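Local atomic coordinates of capsid protein (Infectious hypodermal and hematopoietic necrosis virus, PDB entry 3N7X), a protein that forms the icosahedral capsid of a shrimp-infecting densovirus, sixty copies building the shell, and binds calcium ions. Residues Y82-K87 and A93-R98; L76-L81 and A172-N177; A188-P193 and P270-N275. One frame throughout, in Å; residues are numbered along the deposited sequence.

Interactions 1 and 2 sit side by side, their centres about 10 Å apart, and both use helix 80-83; Leu86 and Gly85 of the first pack on Ile175 of the second. Interaction 2 is the deepest, an apolar contact of tryptophans and aliphatic side chains, whereas interaction 1 is a hairpin held mainly by backbone hydrogen bonds with one water-bridged polar edge. Interaction 3 lies about 28 Å from the chain's centre, where its tyrosine and lysine meet beside a subunit boundary. Calcium joins the two places between subunits: Gln176 of interaction 2 and Glu191 of interaction 3 from a neighbouring copy bind the same ion.

Interaction 1 (Y82-K87 and A93-R98); sequences YLYGLK and ATETQR
Tyr84 and Glu95 are paired in a small antiparallel beta hairpin, strands 84-86 and 93-95, whose ends run into helices 80-83 and 97-109. Their side chains diverge from a non-hydrogen-bonded pair, yet one edge of the tyrosine ring still meets the Thr94-Glu95 backbone. With CG beside its own backbone N (chi1 -76°), the ring brings CD1 to within 3.4 Å of Thr94 C, which lies at the ring edge, while CE1 touches Glu95 CB at 3.9 Å. Ring and carboxylate planes stand 57° apart, and one water, lying in the ring plane, donates to both Tyr84 OH and Glu95 OE1. The phenol's stronger partner is Ile225 O.

The next pair, Gly85 and Thr94, is the hydrogen-bonded one: Gly85 N gives to Thr94 O at 2.8 Å, and Thr94 N returns a bond to Gly85 O. The Thr94 methyl CG2 touches the backbone after Gly85, 3.7 Å from Lys87 N. Leu86 turns off toward helix 171-176, where it packs on Ile175.

At the open end of the hairpin Thr96 is the N-cap of helix 97-109, its OG1 also bonded to Tyr99 N. Leu83 O takes two bonds from it on the same face of the carbonyl plane: a nearly straight one from Thr96 N at 3.0 Å, and one from Thr96 OG1 at 2.9 Å, which comes in from above that plane.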
loop_
_atom_site.group_PDB
_atom_site.type_symbol
_atom_site.label_atom_id
_atom_site.label_comp_id
_atom_site.label_asym_id
_atom_site.label_seq_id
_atom_site.Cartn_x
_atom_site.Cartn_y
_atom_site.Cartn_z
ATOM N N TYR A 82 -14.328 95.410 -12.730
ATOM C CA TYR A 82 -15.190 94.427 -12.080
ATOM C C TYR A 82 -16.051 94.999 -10.959
ATOM O O TYR A 82 -17.177 94.552 -10.754
ATOM C CB TYR A 82 -14.344 93.288 -11.510
ATOM C CG TYR A 82 -13.386 92.655 -12.495
ATOM C CD1 TYR A 82 -13.747 91.521 -13.232
ATOM C CD2 TYR A 82 -12.104 93.180 -12.677
ATOM C CE1 TYR A 82 -12.850 90.926 -14.124
ATOM C CE2 TYR A 82 -11.205 92.597 -13.562
ATOM C CZ TYR A 82 -11.581 91.473 -14.278
ATOM O OH TYR A 82 -10.673 90.898 -15.134
ATOM N N LEU A 83 -15.521 95.976 -10.229
ATOM C CA LEU A 83 -16.252 96.577 -9.114
ATOM C C LEU A 83 -17.220 97.681 -9.531
ATOM O O LEU A 83 -18.041 98.133 -8.730
ATOM C CB LEU A 83 -15.262 97.111 -8.072
ATOM C CG LEU A 83 -14.737 96.096 -7.050
ATOM C CD1 LEU A 83 -14.349 94.804 -7.736
ATOM C CD2 LEU A 83 -13.556 96.690 -6.309
ATOM N N TYR A 84 -17.120 98.111 -10.785
ATOM C CA TYR A 84 -18.001 99.147 -11.314
ATOM C C TYR A 84 -18.823 98.596 -12.462
ATOM O O TYR A 84 -18.488 97.560 -13.039
ATOM C CB TYR A 84 -17.191 100.338 -11.825
ATOM C CG TYR A 84 -16.637 101.219 -10.738
ATOM C CD1 TYR A 84 -17.364 102.312 -10.265
ATOM C CD2 TYR A 84 -15.390 100.956 -10.172
ATOM C CE1 TYR A 84 -16.858 103.127 -9.251
ATOM C CE2 TYR A 84 -14.874 101.762 -9.160
ATOM C CZ TYR A 84 -15.610 102.847 -8.704
ATOM O OH TYR A 84 -15.097 103.653 -7.712
ATOM N N GLY A 85 -19.896 99.304 -12.786
ATOM C CA GLY A 85 -20.761 98.922 -13.886
ATOM C C GLY A 85 -21.268 100.196 -14.537
ATOM O O GLY A 85 -20.695 101.268 -14.330
ATOM N N LEU A 86 -22.341 100.094 -15.314
ATOM C CA LEU A 86 -22.901 101.266 -15.973
ATOM C C LEU A 86 -24.253 101.657 -15.399
ATOM O O LEU A 86 -25.096 100.801 -15.141
ATOM C CB LEU A 86 -23.052 101.015 -17.472
ATOM C CG LEU A 86 -21.749 100.792 -18.233
ATOM C CD1 LEU A 86 -22.049 100.629 -19.713
ATOM C CD2 LEU A 86 -20.811 101.969 -18.000
ATOM N N LYS A 87 -24.442 102.960 -15.197
ATOM C CA LYS A 87 -25.691 103.513 -14.684
ATOM C C LYS A 87 -26.665 103.428 -15.868
ATOM O O LYS A 87 -26.341 103.875 -16.971
ATOM C CB LYS A 87 -25.452 104.966 -14.280
ATOM C CG LYS A 87 -26.522 105.622 -13.434
ATOM C CD LYS A 87 -26.235 107.117 -13.370
ATOM C CE LYS A 87 -27.162 107.855 -12.422
ATOM N NZ LYS A 87 -26.800 107.589 -11.006
ATOM N N ALA A 93 -20.079 105.500 -15.390
ATOM C CA ALA A 93 -19.537 104.528 -14.452
ATOM C C ALA A 93 -20.174 104.725 -13.079
ATOM O O ALA A 93 -20.329 105.853 -12.613
ATOM C CB ALA A 93 -18.020 104.678 -14.355
ATOM N N THR A 94 -20.557 103.626 -12.440
ATOM C CA THR A 94 -21.162 103.686 -11.114
ATOM C C THR A 94 -20.761 102.404 -10.386
ATOM O O THR A 94 -20.594 101.356 -11.006
ATOM C CB THR A 94 -22.710 103.804 -11.205
ATOM O OG1 THR A 94 -23.248 104.075 -9.906
ATOM C CG2 THR A 94 -23.323 102.515 -11.738
ATOM N N GLU A 95 -20.583 102.475 -9.075
ATOM C CA GLU A 95 -20.183 101.278 -8.358
ATOM C C GLU A 95 -21.296 100.242 -8.256
ATOM O O GLU A 95 -22.477 100.586 -8.191
ATOM C CB GLU A 95 -19.642 101.639 -6.967
ATOM C CG GLU A 95 -20.365 102.761 -6.262
ATOM C CD GLU A 95 -19.677 103.188 -4.968
ATOM O OE1 GLU A 95 -18.480 103.549 -5.009
ATOM O OE2 GLU A 95 -20.343 103.171 -3.907
ATOM N N THR A 96 -20.906 98.969 -8.280
ATOM C CA THR A 96 -21.848 97.862 -8.168
ATOM C C THR A 96 -22.367 97.810 -6.735
ATOM O O THR A 96 -21.679 98.238 -5.811
ATOM C CB THR A 96 -21.164 96.518 -8.468
ATOM O OG1 THR A 96 -20.064 96.338 -7.564
ATOM C CG2 THR A 96 -20.651 96.480 -9.898
ATOM N N GLN A 97 -23.572 97.281 -6.544
ATOM C CA GLN A 97 -24.134 97.189 -5.201
ATOM C C GLN A 97 -23.170 96.471 -4.274
ATOM O O GLN A 97 -22.976 96.882 -3.128
ATOM C CB GLN A 97 -25.463 96.432 -5.203
ATOM C CG GLN A 97 -26.693 97.293 -5.421
ATOM C CD GLN A 97 -26.787 98.459 -4.445
ATOM O OE1 GLN A 97 -26.482 99.599 -4.798
ATOM N NE2 GLN A 97 -27.207 98.175 -3.213
ATOM N N ARG A 98 -22.564 95.398 -4.770
ATOM C CA ARG A 98 -21.634 94.644 -3.951
ATOM C C ARG A 98 -20.441 95.484 -3.522
ATOM O O ARG A 98 -20.104 95.520 -2.337
ATOM C CB ARG A 98 -21.193 93.367 -4.676
ATOM C CG ARG A 98 -22.352 92.386 -4.832
ATOM C CD ARG A 98 -21.948 90.984 -5.271
ATOM N NE ARG A 98 -23.101 90.092 -5.163
ATOM C CZ ARG A 98 -23.038 88.772 -5.004
ATOM N NH1 ARG A 98 -21.867 88.151 -4.937
ATOM N NH2 ARG A 98 -24.159 88.071 -4.884
HETATM O O HOH W 1 -16.641 105.403 -6.210
#

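Interaction 2 (L76-L81 and A172-N177); sequences LHWMNL and AKWIQN. With CA (calcium ion), chain B.
A T-shaped tryptophan pair, Trp78 with Trp174, joins the turn leading into helix 80-83 to helix 171-176, deep inside the capsid protein. Trp78 supplies the edge and Trp174 the face. Atom CZ3 of Trp78 stands 3.4 Å above the Trp174 plane, over the five-membered ring. It lies 3.5 Å from both NE1 and CE2 of Trp174, and the neighbouring Trp78 CH2 reaches CE2 of Trp174 at 3.6 Å. The planes are inclined at 67°, so the benzene rim of one indole points into the pyrrole face of the other. Trp174 NE1 is hydrogen-bonded to Leu320 O, which should limit rotation of the ring that receives the edge.

Beside the indoles, Leu81 sends a single methyl across: CD2 rests 4.0 Å from Trp174 O and 4.1 Å from Trp174 CB, with Ile175 CG1 next to it. Leu81 N is bonded to Trp78 O, so both side chains come from one turn of chain. Trp78 CD1 sits over the centre of the His77 ring, and Phe232 lies nearly parallel to the Trp78 indole, so the pair belongs to a larger aromatic cluster.

At its C-terminal end helix 171-176 meets calcium. Gln176 O binds the ion at 2.4 Å, as do three waters, one of them also donating to Asn177 OD1 and another to Ile175 O. Tyr55 O of the same chain and Glu191 OE2 of a neighbouring subunit complete six ligands, a calcium site between subunits of the kind found in many icosahedral capsids.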
loop_
_atom_site.group_PDB
_atom_site.type_symbol
_atom_site.label_atom_id
_atom_site.label_comp_id
_atom_site.label_asym_id
_atom_site.label_seq_id
_atom_site.Cartn_x
_atom_site.Cartn_y
_atom_site.Cartn_z
ATOM N N LEU A 76 -7.454 93.421 -18.169
ATOM C CA LEU A 76 -8.094 92.519 -17.218
ATOM C C LEU A 76 -7.606 92.687 -15.797
ATOM O O LEU A 76 -8.270 92.254 -14.863
ATOM C CB LEU A 76 -7.859 91.068 -17.612
ATOM C CG LEU A 76 -8.349 90.667 -18.990
ATOM C CD1 LEU A 76 -8.189 89.174 -19.154
ATOM C CD2 LEU A 76 -9.803 91.071 -19.140
ATOM N N HIS A 77 -6.437 93.295 -15.635
ATOM C CA HIS A 77 -5.869 93.493 -14.310
ATOM C C HIS A 77 -6.448 94.697 -13.567
ATOM O O HIS A 77 -6.141 94.907 -12.391
ATOM C CB HIS A 77 -4.348 93.637 -14.411
ATOM C CG HIS A 77 -3.910 94.682 -15.387
ATOM N ND1 HIS A 77 -2.958 95.634 -15.084
ATOM C CD2 HIS A 77 -4.296 94.929 -16.662
ATOM C CE1 HIS A 77 -2.778 96.422 -16.128
ATOM N NE2 HIS A 77 -3.578 96.016 -17.099
ATOM N N TRP A 78 -7.278 95.486 -14.248
ATOM C CA TRP A 78 -7.893 96.661 -13.629
ATOM C C TRP A 78 -9.109 96.255 -12.811
ATOM O O TRP A 78 -10.152 95.910 -13.368
ATOM C CB TRP A 78 -8.325 97.672 -14.693
ATOM C CG TRP A 78 -7.197 98.392 -15.372
ATOM C CD1 TRP A 78 -5.864 98.095 -15.298
ATOM C CD2 TRP A 78 -7.310 99.514 -16.258
ATOM N NE1 TRP A 78 -5.140 98.964 -16.083
ATOM C CE2 TRP A 78 -6.003 99.844 -16.683
ATOM C CE3 TRP A 78 -8.391 100.273 -16.736
ATOM C CZ2 TRP A 78 -5.745 100.901 -17.564
ATOM C CZ3 TRP A 78 -8.135 101.324 -17.614
ATOM C CH2 TRP A 78 -6.821 101.628 -18.018
ATOM N N MET A 79 -8.978 96.299 -11.491
ATOM C CA MET A 79 -10.084 95.935 -10.611
ATOM C C MET A 79 -11.330 96.762 -10.901
ATOM O O MET A 79 -12.455 96.298 -10.719
ATOM C CB MET A 79 -9.673 96.128 -9.153
ATOM C CG MET A 79 -8.600 95.168 -8.688
ATOM S SD MET A 79 -8.094 95.460 -6.982
ATOM C CE MET A 79 -9.591 95.016 -6.084
ATOM N N ASN A 80 -11.118 97.988 -11.365
ATOM C CA ASN A 80 -12.210 98.899 -11.664
ATOM C C ASN A 80 -13.222 98.312 -12.635
ATOM O O ASN A 80 -14.411 98.613 -12.551
ATOM C CB ASN A 80 -11.656 100.202 -12.238
ATOM C CG ASN A 80 -10.504 100.748 -11.424
ATOM O OD1 ASN A 80 -9.437 100.131 -11.342
ATOM N ND2 ASN A 80 -10.711 101.909 -10.807
ATOM N N LEU A 81 -12.755 97.476 -13.556
ATOM C CA LEU A 81 -13.649 96.882 -14.540
ATOM C C LEU A 81 -14.622 95.887 -13.935
ATOM O O LEU A 81 -15.634 95.561 -14.548
ATOM C CB LEU A 81 -12.847 96.191 -15.644
ATOM C CG LEU A 81 -11.950 97.073 -16.519
ATOM C CD1 LEU A 81 -11.278 96.209 -17.569
ATOM C CD2 LEU A 81 -12.771 98.171 -17.189
ATOM N N ALA A 172 -15.773 105.122 -17.624
ATOM C CA ALA A 172 -16.996 104.705 -18.301
ATOM C C ALA A 172 -16.685 104.135 -19.689
ATOM O O ALA A 172 -17.233 103.104 -20.079
ATOM C CB ALA A 172 -17.962 105.880 -18.422
ATOM N N LYS A 173 -15.808 104.804 -20.431
ATOM C CA LYS A 173 -15.437 104.343 -21.767
ATOM C C LYS A 173 -14.854 102.930 -21.711
ATOM O O LYS A 173 -15.260 102.050 -22.472
ATOM C CB LYS A 173 -14.416 105.297 -22.392
ATOM C CG LYS A 173 -14.980 106.662 -22.757
ATOM C CD LYS A 173 -15.711 106.635 -24.093
ATOM C CE LYS A 173 -14.729 106.427 -25.251
ATOM N NZ LYS A 173 -15.386 106.404 -26.598
ATOM N N TRP A 174 -13.899 102.719 -20.807
ATOM C CA TRP A 174 -13.278 101.410 -20.664
ATOM C C TRP A 174 -14.307 100.332 -20.332
ATOM O O TRP A 174 -14.208 99.202 -20.808
ATOM C CB TRP A 174 -12.208 101.434 -19.576
ATOM C CG TRP A 174 -10.923 102.078 -19.993
ATOM C CD1 TRP A 174 -10.444 103.291 -19.591
ATOM C CD2 TRP A 174 -9.916 101.512 -20.840
ATOM N NE1 TRP A 174 -9.200 103.511 -20.124
ATOM C CE2 TRP A 174 -8.850 102.436 -20.896
ATOM C CE3 TRP A 174 -9.809 100.311 -21.552
ATOM C CZ2 TRP A 174 -7.688 102.196 -21.634
ATOM C CZ3 TRP A 174 -8.649 100.070 -22.289
ATOM C CH2 TRP A 174 -7.605 101.012 -22.321
ATOM N N ILE A 175 -15.288 100.674 -19.508
ATOM C CA ILE A 175 -16.317 99.711 -19.155
ATOM C C ILE A 175 -17.165 99.441 -20.391
ATOM O O ILE A 175 -17.587 98.314 -20.644
ATOM C CB ILE A 175 -17.214 100.247 -18.027
ATOM C CG1 ILE A 175 -16.407 100.343 -16.734
ATOM C CG2 ILE A 175 -18.420 99.341 -17.842
ATOM C CD1 ILE A 175 -17.213 100.822 -15.545
ATOM N N GLN A 176 -17.409 100.487 -21.169
ATOM C CA GLN A 176 -18.205 100.358 -22.378
ATOM C C GLN A 176 -17.514 99.480 -23.416
ATOM O O GLN A 176 -18.162 98.693 -24.112
ATOM C CB GLN A 176 -18.468 101.741 -22.981
ATOM C CG GLN A 176 -19.688 102.457 -22.412
ATOM C CD GLN A 176 -19.580 103.982 -22.496
ATOM O OE1 GLN A 176 -19.063 104.533 -23.472
ATOM N NE2 GLN A 176 -20.079 104.667 -21.471
ATOM N N ASN A 177 -16.192 99.593 -23.501
ATOM C CA ASN A 177 -15.464 98.840 -24.510
ATOM C C ASN A 177 -13.954 98.966 -24.342
ATOM O O ASN A 177 -13.459 99.899 -23.706
ATOM C CB ASN A 177 -15.842 99.398 -25.896
ATOM C CG ASN A 177 -15.622 98.404 -27.026
ATOM O OD1 ASN A 177 -16.495 97.584 -27.327
ATOM N ND2 ASN A 177 -14.455 98.472 -27.655
HETATM CA CA CA B . -20.326 98.021 -24.721
HETATM O O HOH W 2 -20.028 97.384 -22.412
HETATM O O HOH W 3 -19.030 98.594 -26.634
HETATM O O HOH W 4 -21.694 97.972 -26.708
#

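Interaction 3 (A188-P193 and P270-N275); sequences ANYEDP and PIKGPN. With CA (calcium ion), chain C.
The ring of Tyr190 has Lys272 laid over one face and Pro270 at its edge; the ring of Tyr55 of a neighbouring subunit also meets it, the planes about 40° apart. Lys272 CE stands 3.6 Å above the ring plane, a CH-pi contact only 17° off the normal, and the ammonium lies further along: Lys272 NZ is 4.0 Å from the ring centroid, an off-centre cation-pi pair. Extended beyond CG, the lysine chain runs obliquely across the ring, with CD 3.5 Å from Tyr190 OH and NZ beyond, near the CE1 and CD1 side. At the edge, Pro270 O lies in the ring plane, 3.4 Å from Tyr190 CE2, and Pro270 CG touches Tyr190 CD2 at 3.5 Å.

With CG between the backbone N and the carbonyl carbon (chi1 81°), the ring points toward the 270-272 loop. One water accepts from Tyr190 N and, weakly, from Lys272 NZ. Another lies 2.7 Å from Tyr190 OH and is itself a calcium ligand, which makes the phenol a second-shell residue of the metal site. Glu191 binds that calcium directly through OE2, at 2.3 Å, and its OE1 accepts from a further ligand water; Tyr55 O and Gln176 O of a neighbouring subunit complete the shell.

Tyr190 and Glu191 occupy the middle of a type I turn, in which Asn189 OD1 accepts from Glu191 N as an Asx turn. The turn leads into helix 192-196, whose Pro193 packs on Phe152 of strand 149-153. Pro270, just after strand 264-268, touches Glu150 of the same strand 149-153, while Arg267 of strand 264-268 bonds to Tyr190 O.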
loop_
_atom_site.group_PDB
_atom_site.type_symbol
_atom_site.label_atom_id
_atom_site.label_comp_id
_atom_site.label_asym_id
_atom_site.label_seq_id
_atom_site.Cartn_x
_atom_site.Cartn_y
_atom_site.Cartn_z
ATOM N N ALA A 188 3.203 102.738 -40.437
ATOM C CA ALA A 188 2.322 102.943 -41.574
ATOM C C ALA A 188 1.940 101.562 -42.110
ATOM O O ALA A 188 0.818 101.352 -42.572
ATOM C CB ALA A 188 3.032 103.754 -42.651
ATOM N N ASN A 189 2.889 100.628 -42.042
ATOM C CA ASN A 189 2.683 99.255 -42.501
ATOM C C ASN A 189 1.704 98.523 -41.581
ATOM O O ASN A 189 2.027 98.219 -40.428
ATOM C CB ASN A 189 4.022 98.516 -42.537
ATOM C CG ASN A 189 3.859 97.020 -42.704
ATOM O OD1 ASN A 189 2.922 96.553 -43.351
ATOM N ND2 ASN A 189 4.781 96.259 -42.132
ATOM N N TYR A 190 0.514 98.225 -42.099
ATOM C CA TYR A 190 -0.511 97.567 -41.298
ATOM C C TYR A 190 -0.164 96.149 -40.855
ATOM O O TYR A 190 -0.837 95.596 -39.986
ATOM C CB TYR A 190 -1.855 97.577 -42.040
ATOM C CG TYR A 190 -2.021 96.496 -43.080
ATOM C CD1 TYR A 190 -1.073 96.311 -44.086
ATOM C CD2 TYR A 190 -3.141 95.659 -43.066
ATOM C CE1 TYR A 190 -1.234 95.320 -45.053
ATOM C CE2 TYR A 190 -3.317 94.664 -44.029
ATOM C CZ TYR A 190 -2.360 94.498 -45.019
ATOM O OH TYR A 190 -2.523 93.514 -45.969
ATOM N N GLU A 191 0.882 95.567 -41.436
ATOM C CA GLU A 191 1.295 94.213 -41.061
ATOM C C GLU A 191 2.231 94.197 -39.854
ATOM O O GLU A 191 2.601 93.131 -39.364
ATOM C CB GLU A 191 1.989 93.503 -42.237
ATOM C CG GLU A 191 1.034 92.797 -43.193
ATOM C CD GLU A 191 1.737 91.992 -44.285
ATOM O OE1 GLU A 191 2.779 91.362 -44.002
ATOM O OE2 GLU A 191 1.231 91.970 -45.429
ATOM N N ASP A 192 2.600 95.372 -39.358
ATOM C CA ASP A 192 3.530 95.435 -38.239
ATOM C C ASP A 192 3.161 94.558 -37.043
ATOM O O ASP A 192 4.001 93.825 -36.518
ATOM C CB ASP A 192 3.715 96.879 -37.779
ATOM C CG ASP A 192 5.030 97.085 -37.044
ATOM O OD1 ASP A 192 6.095 96.809 -37.645
ATOM O OD2 ASP A 192 5.006 97.515 -35.870
ATOM N N PRO A 193 1.899 94.612 -36.597
ATOM C CA PRO A 193 1.491 93.795 -35.450
ATOM C C PRO A 193 1.756 92.295 -35.599
ATOM O O PRO A 193 2.264 91.663 -34.671
ATOM C CB PRO A 193 0.007 94.117 -35.312
ATOM C CG PRO A 193 -0.064 95.537 -35.786
ATOM C CD PRO A 193 0.800 95.495 -37.025
ATOM N N PRO A 270 -7.437 93.170 -40.622
ATOM C CA PRO A 270 -7.549 94.102 -41.750
ATOM C C PRO A 270 -7.395 93.418 -43.105
ATOM O O PRO A 270 -6.288 93.071 -43.511
ATOM C CB PRO A 270 -6.435 95.102 -41.470
ATOM C CG PRO A 270 -5.378 94.234 -40.855
ATOM C CD PRO A 270 -6.168 93.369 -39.897
ATOM N N ILE A 271 -8.509 93.248 -43.809
ATOM C CA ILE A 271 -8.502 92.578 -45.105
ATOM C C ILE A 271 -8.279 93.474 -46.327
ATOM O O ILE A 271 -9.093 94.348 -46.623
ATOM C CB ILE A 271 -9.830 91.823 -45.335
ATOM C CG1 ILE A 271 -10.175 90.981 -44.108
ATOM C CG2 ILE A 271 -9.722 90.943 -46.574
ATOM C CD1 ILE A 271 -9.131 89.955 -43.754
ATOM N N LYS A 272 -7.174 93.241 -47.031
ATOM C CA LYS A 272 -6.853 93.975 -48.253
ATOM C C LYS A 272 -7.047 93.000 -49.404
ATOM O O LYS A 272 -6.748 91.816 -49.268
ATOM C CB LYS A 272 -5.394 94.435 -48.274
ATOM C CG LYS A 272 -5.118 95.717 -47.538
ATOM C CD LYS A 272 -3.716 96.211 -47.849
ATOM C CE LYS A 272 -3.384 97.449 -47.031
ATOM N NZ LYS A 272 -1.998 97.963 -47.261
ATOM N N GLY A 273 -7.539 93.493 -50.534
ATOM C CA GLY A 273 -7.734 92.632 -51.686
ATOM C C GLY A 273 -6.475 92.623 -52.532
ATOM O O GLY A 273 -5.556 93.397 -52.269
ATOM N N PRO A 274 -6.406 91.776 -53.566
ATOM C CA PRO A 274 -5.224 91.697 -54.437
ATOM C C PRO A 274 -4.925 93.026 -55.140
ATOM O O PRO A 274 -3.781 93.297 -55.513
ATOM C CB PRO A 274 -5.599 90.609 -55.447
ATOM C CG PRO A 274 -6.727 89.859 -54.788
ATOM C CD PRO A 274 -7.493 90.930 -54.081
ATOM N N ASN A 275 -5.959 93.845 -55.323
ATOM C CA ASN A 275 -5.803 95.132 -55.993
ATOM C C ASN A 275 -5.730 96.318 -55.042
ATOM O O ASN A 275 -5.867 97.463 -55.467
ATOM C CB ASN A 275 -6.943 95.351 -56.991
ATOM C CG ASN A 275 -6.945 94.318 -58.110
ATOM O OD1 ASN A 275 -5.942 94.142 -58.812
ATOM N ND2 ASN A 275 -8.076 93.631 -58.283
HETATM CA CA CA C . 1.599 91.448 -47.615
HETATM O O HOH W 5 0.092 99.272 -44.880
HETATM O O HOH W 6 -0.652 92.315 -47.540
HETATM O O HOH W 7 3.542 90.663 -46.418
HETATM O O HOH W 8 0.546 91.204 -49.736
#